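Local coordinates for Spermidine/putrescine ABC transporter, periplasmic binding protein (Treponema pallidum, PDB 2V84), which probably binds the polyamines spermidine and putrescine as the periplasmic receptor component of an ABC transporter, at residues D62-A65 with K66-G70; F246-D250 with V251-V255. All blocks are in the same frame, centred on the assembly; numbering follows the deposited sequence. Where two conformers were deposited one is given.

Contact 1: D62-A65 with K66-G70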
loop_
_atom_site.group_PDB
_atom_site.type_symbol
_atom_site.label_atom_id
_atom_site.label_comp_id
_atom_site.label_asym_id
_atom_site.label_seq_id
_atom_site.Cartn_x
_atom_site.Cartn_y
_atom_site.Cartn_z
ATOM N N ASP A 62 13.974 2.993 0.299
ATOM C CA ASP A 62 14.578 4.245 0.796
ATOM C C ASP A 62 14.480 4.393 2.330
ATOM O O ASP A 62 15.452 4.744 3.001
ATOM C CB ASP A 62 13.874 5.437 0.140
ATOM C CG ASP A 62 14.331 5.688 -1.281
ATOM O OD1 ASP A 62 15.405 5.177 -1.680
ATOM O OD2 ASP A 62 13.608 6.412 -2.007
ATOM N N MET A 63 13.284 4.141 2.865
ATOM C CA MET A 63 13.044 4.089 4.301
ATOM C C MET A 63 14.014 3.125 4.926
ATOM O O MET A 63 14.671 3.459 5.919
ATOM C CB MET A 63 11.621 3.604 4.581
ATOM C CG MET A 63 11.336 3.304 6.054
ATOM S SD MET A 63 11.832 1.663 6.666
ATOM C CE MET A 63 10.689 0.642 5.729
ATOM N N PHE A 64 14.091 1.923 4.349
ATOM C CA PHE A 64 14.897 0.847 4.922
ATOM C C PHE A 64 16.334 1.307 5.039
ATOM O O PHE A 64 16.981 1.059 6.056
ATOM C CB PHE A 64 14.799 -0.433 4.078
ATOM C CG PHE A 64 15.628 -1.563 4.596
ATOM C CD1 PHE A 64 15.098 -2.469 5.513
ATOM C CD2 PHE A 64 16.960 -1.710 4.197
ATOM C CE1 PHE A 64 15.869 -3.515 6.014
ATOM C CE2 PHE A 64 17.740 -2.749 4.692
ATOM C CZ PHE A 64 17.198 -3.652 5.609
ATOM N N ALA A 65 16.812 1.987 3.991
ATOM C CA ALA A 65 18.190 2.488 3.912
ATOM C C ALA A 65 18.569 3.411 5.050
ATOM O O ALA A 65 19.702 3.374 5.536
ATOM C CB ALA A 65 18.404 3.199 2.605
ATOM N N LYS A 66 17.639 4.260 5.467
ATOM C CA LYS A 66 17.901 5.163 6.588
ATOM C C LYS A 66 17.934 4.418 7.912
ATOM O O LYS A 66 18.639 4.824 8.848
ATOM C CB LYS A 66 16.864 6.276 6.621
ATOM C CG LYS A 66 17.422 7.622 7.030
ATOM C CD LYS A 66 16.880 8.674 6.095
ATOM C CE LYS A 66 16.950 10.055 6.693
ATOM N NZ LYS A 66 16.050 10.971 5.933
ATOM N N LEU A 67 17.187 3.319 7.978
ATOM C CA LEU A 67 17.056 2.522 9.196
ATOM C C LEU A 67 17.986 1.306 9.218
ATOM O O LEU A 67 17.992 0.533 10.182
ATOM C CB LEU A 67 15.595 2.106 9.401
ATOM C CG LEU A 67 14.685 3.153 10.049
ATOM C CD1 LEU A 67 14.470 4.388 9.189
ATOM C CD2 LEU A 67 13.355 2.518 10.395
ATOM N N SER A 68 18.783 1.161 8.160
ATOM C CA SER A 68 19.787 0.096 8.061
ATOM C C SER A 68 20.722 0.101 9.263
ATOM O O SER A 68 20.938 1.143 9.894
ATOM C CB SER A 68 20.633 0.265 6.789
ATOM O OG SER A 68 19.815 0.259 5.642
ATOM N N ILE A 69 21.272 -1.069 9.566
ATOM C CA ILE A 69 22.278 -1.212 10.618
ATOM C C ILE A 69 23.080 0.103 10.766
ATOM O O ILE A 69 23.905 0.451 9.908
ATOM C CB ILE A 69 23.206 -2.465 10.354
ATOM C CG1 ILE A 69 22.378 -3.770 10.310
ATOM C CG2 ILE A 69 24.330 -2.574 11.401
ATOM C CD1 ILE A 69 21.421 -3.926 9.086
ATOM N N GLY A 70 22.827 0.826 11.857
ATOM C CA GLY A 70 22.010 0.317 12.950
ATOM C C GLY A 70 20.843 1.173 13.424
ATOM O O GLY A 70 19.817 0.636 13.858
#
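Met63 O accepts the main-chain N-H of Leu67 at 3.3 Å, in the plane of its carbonyl, while the bonds nearby loosen as the helix nears its end: Lys66 N reaches Asp62 O at 3.3 Å but only weakly, and Leu67 N has a second, weak bond to Phe64 O. Here one sound i to i+4 bond is joined by a weak one and by weak i to i+3 bonds. The side chain of Ser68 adds to this turn by folding back along the chain. Its OG sits beside its own backbone N (chi1 -58°) and donates to Phe64 O at 3.0 Å, coming in above the carbonyl plane instead of along a lone pair. The same OG also comes within 3.1 Å of Ala65 O, the next carbonyl oxygen along the chain. It also lies obliquely near the Phe64 ring, 3.8 Å from CD2. Helix 60-67 is the helical link of a beta-alpha-beta crossover: it joins strand 51-57 to strand 76-77 of a parallel sheet, in which strand 26-32 runs between the two. Met63 and Leu67, one turn apart, share the inward side of this helix, and both touch Val77 of the sheet and Met87 of helix 81-89. With CG anti to the backbone N (chi1 171°) and two further bends in the chain, Met63 brings SD to 4.1 Å from Leu67 CD2, the two side chains crossing at a slant; Leu67 was modelled in two conformers, so this touch is doubtful as a fixed feature. Phe64 shares Met87 with these two residues and also touches Ile86 and Leu92. Lys66 carries its amine off to a hydrogen bond with Tyr74 OH, its side chain also touching Tyr30.

Contact 2: F246-D250 with V251-V255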
loop_
_atom_site.group_PDB
_atom_site.type_symbol
_atom_site.label_atom_id
_atom_site.label_comp_id
_atom_site.label_asym_id
_atom_site.label_seq_id
_atom_site.Cartn_x
_atom_site.Cartn_y
_atom_site.Cartn_z
ATOM N N PHE A 246 -11.436 -0.614 -9.975
ATOM C CA PHE A 246 -11.734 -1.908 -9.356
ATOM C C PHE A 246 -10.459 -2.636 -9.008
ATOM O O PHE A 246 -9.439 -2.483 -9.669
ATOM C CB PHE A 246 -12.575 -2.804 -10.293
ATOM C CG PHE A 246 -12.024 -2.912 -11.684
ATOM C CD1 PHE A 246 -12.355 -1.966 -12.650
ATOM C CD2 PHE A 246 -11.209 -3.970 -12.043
ATOM C CE1 PHE A 246 -11.836 -2.050 -13.948
ATOM C CE2 PHE A 246 -10.690 -4.066 -13.322
ATOM C CZ PHE A 246 -11.004 -3.097 -14.285
ATOM N N ILE A 247 -10.531 -3.448 -7.964
ATOM C CA ILE A 247 -9.493 -4.425 -7.679
ATOM C C ILE A 247 -10.082 -5.729 -8.216
ATOM O O ILE A 247 -11.168 -6.112 -7.789
ATOM C CB ILE A 247 -9.235 -4.525 -6.155
ATOM C CG1 ILE A 247 -8.805 -3.163 -5.596
ATOM C CG2 ILE A 247 -8.232 -5.658 -5.836
ATOM C CD1 ILE A 247 -9.299 -2.865 -4.176
ATOM N N PRO A 248 -9.398 -6.402 -9.175
ATOM C CA PRO A 248 -9.943 -7.612 -9.768
ATOM C C PRO A 248 -10.335 -8.656 -8.712
ATOM O O PRO A 248 -9.539 -8.955 -7.815
ATOM C CB PRO A 248 -8.790 -8.107 -10.644
ATOM C CG PRO A 248 -8.111 -6.825 -11.054
ATOM C CD PRO A 248 -8.118 -6.013 -9.800
ATOM N N GLN A 249 -11.558 -9.173 -8.825
ATOM C CA GLN A 249 -12.161 -10.022 -7.789
ATOM C C GLN A 249 -12.187 -11.506 -8.158
ATOM O O GLN A 249 -12.527 -12.349 -7.313
ATOM C CB GLN A 249 -13.583 -9.534 -7.464
ATOM C CG GLN A 249 -13.669 -8.116 -6.879
ATOM C CD GLN A 249 -13.073 -7.986 -5.480
ATOM O OE1 GLN A 249 -13.491 -8.665 -4.547
ATOM N NE2 GLN A 249 -12.102 -7.106 -5.332
ATOM N N ASP A 250 -11.830 -11.831 -9.405
ATOM C CA ASP A 250 -11.874 -13.222 -9.875
ATOM C C ASP A 250 -10.594 -14.004 -9.558
ATOM O O ASP A 250 -10.506 -15.199 -9.833
ATOM C CB ASP A 250 -12.249 -13.298 -11.369
ATOM C CG ASP A 250 -11.143 -12.789 -12.296
ATOM O OD1 ASP A 250 -10.501 -11.746 -11.997
ATOM O OD2 ASP A 250 -10.945 -13.438 -13.353
ATOM N N VAL A 251 -9.622 -13.317 -8.960
ATOM C CA VAL A 251 -8.329 -13.877 -8.571
ATOM C C VAL A 251 -7.909 -13.304 -7.218
ATOM O O VAL A 251 -8.523 -12.353 -6.741
ATOM C CB VAL A 251 -7.215 -13.577 -9.629
ATOM C CG1 VAL A 251 -7.527 -14.256 -10.962
ATOM C CG2 VAL A 251 -7.020 -12.092 -9.804
ATOM N N ALA A 252 -6.871 -13.874 -6.606
ATOM C CA ALA A 252 -6.362 -13.377 -5.328
ATOM C C ALA A 252 -5.341 -12.270 -5.557
ATOM O O ALA A 252 -4.148 -12.466 -5.398
ATOM C CB ALA A 252 -5.762 -14.523 -4.495
ATOM N N SER A 253 -5.831 -11.102 -5.963
ATOM C CA SER A 253 -4.977 -9.954 -6.273
ATOM C C SER A 253 -4.134 -9.530 -5.074
ATOM O O SER A 253 -4.583 -9.651 -3.937
ATOM C CB SER A 253 -5.828 -8.768 -6.709
ATOM O OG SER A 253 -6.702 -9.142 -7.748
ATOM N N PRO A 254 -2.925 -8.994 -5.335
ATOM C CA PRO A 254 -2.078 -8.537 -4.237
ATOM C C PRO A 254 -2.700 -7.417 -3.395
ATOM O O PRO A 254 -3.241 -6.424 -3.918
ATOM C CB PRO A 254 -0.799 -8.041 -4.915
ATOM C CG PRO A 254 -0.944 -8.256 -6.365
ATOM C CD PRO A 254 -2.321 -8.787 -6.665
ATOM N N VAL A 255 -2.577 -7.581 -2.081
ATOM C CA VAL A 255 -3.084 -6.659 -1.075
ATOM C C VAL A 255 -1.875 -6.217 -0.215
ATOM O O VAL A 255 -0.913 -6.955 -0.080
ATOM C CB VAL A 255 -4.218 -7.355 -0.233
ATOM C CG1 VAL A 255 -4.687 -6.505 0.928
ATOM C CG2 VAL A 255 -5.419 -7.692 -1.121
HETATM O O HOH W 1 -9.163 -9.859 -5.425
#
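Ser253 is the residue that ties this short connection together, its CB pointing back toward residues 246-250. That CB lies against an apolar neighbour, 4.0 Å from Ile247 CG2, and is marginally nearer to Pro248 O. One bond further out, OG stands beside its own backbone N (chi1 -53°), a rotation that carries it to the proline carbonyl: it donates to Pro248 O at 2.8 Å, tilted 24° from the carbonyl plane, and comes within 3.7 Å of CB of the same proline. The hydroxyl has a second partner in the indole NE1 of Trp148, whose side chain also touches Pro248 and Val251. Pro248 O is gripped again by water 1, which donates to it at 2.6 Å and also to Val251 O at 2.9 Å, bridging the two arms of the bend. The bend leads from strand 243-246 to strand 254-260, both of which pair antiparallel with the long strand 125-137 of the mixed sheet. Just before the second strand, Ala252 forms the centre of an inverse gamma turn, closed by a weak bond of 3.1 Å from Ser253 N to Val251 O. On the first arm, Gln249 curls back over its own chain, and NE2 donates to Ile247 O at 2.8 Å. The bond is fairly straight at the hydrogen, and the acceptor lies close to the amide plane, although the donor stands above the plane of the carbonyl. NE2 also bonds Asp316 O, while the backbone O of Gln249 accepts from Arg319. Beyond the turn, Pro254 touches Glu168, one of the residues predicted to bind spermidine, and the side chain of Ser253 is about 7 Å from that of Glu168.

Overall arrangement
Contacts 1 and 2 lie on opposite sides of the chain's centre, about 31 Å apart between their centres, and share no secondary-structure element. Both are partly buried, contact 2 the deeper and contact 1 nearer the surface, and each shows a serine hydroxyl supplementing the backbone where regular structure stops or starts. At 62-70 the setting is a helix end over a parallel sheet: most polar pairing is backbone to backbone, and sulfur and aliphatic groups face inward while the charged residues remain exposed. At 246-255 there is no helix, and the bend between two strands relies on a serine, a glutamine amide and a bridging water. Contact 2 also lies nearer the predicted spermidine-binding residues.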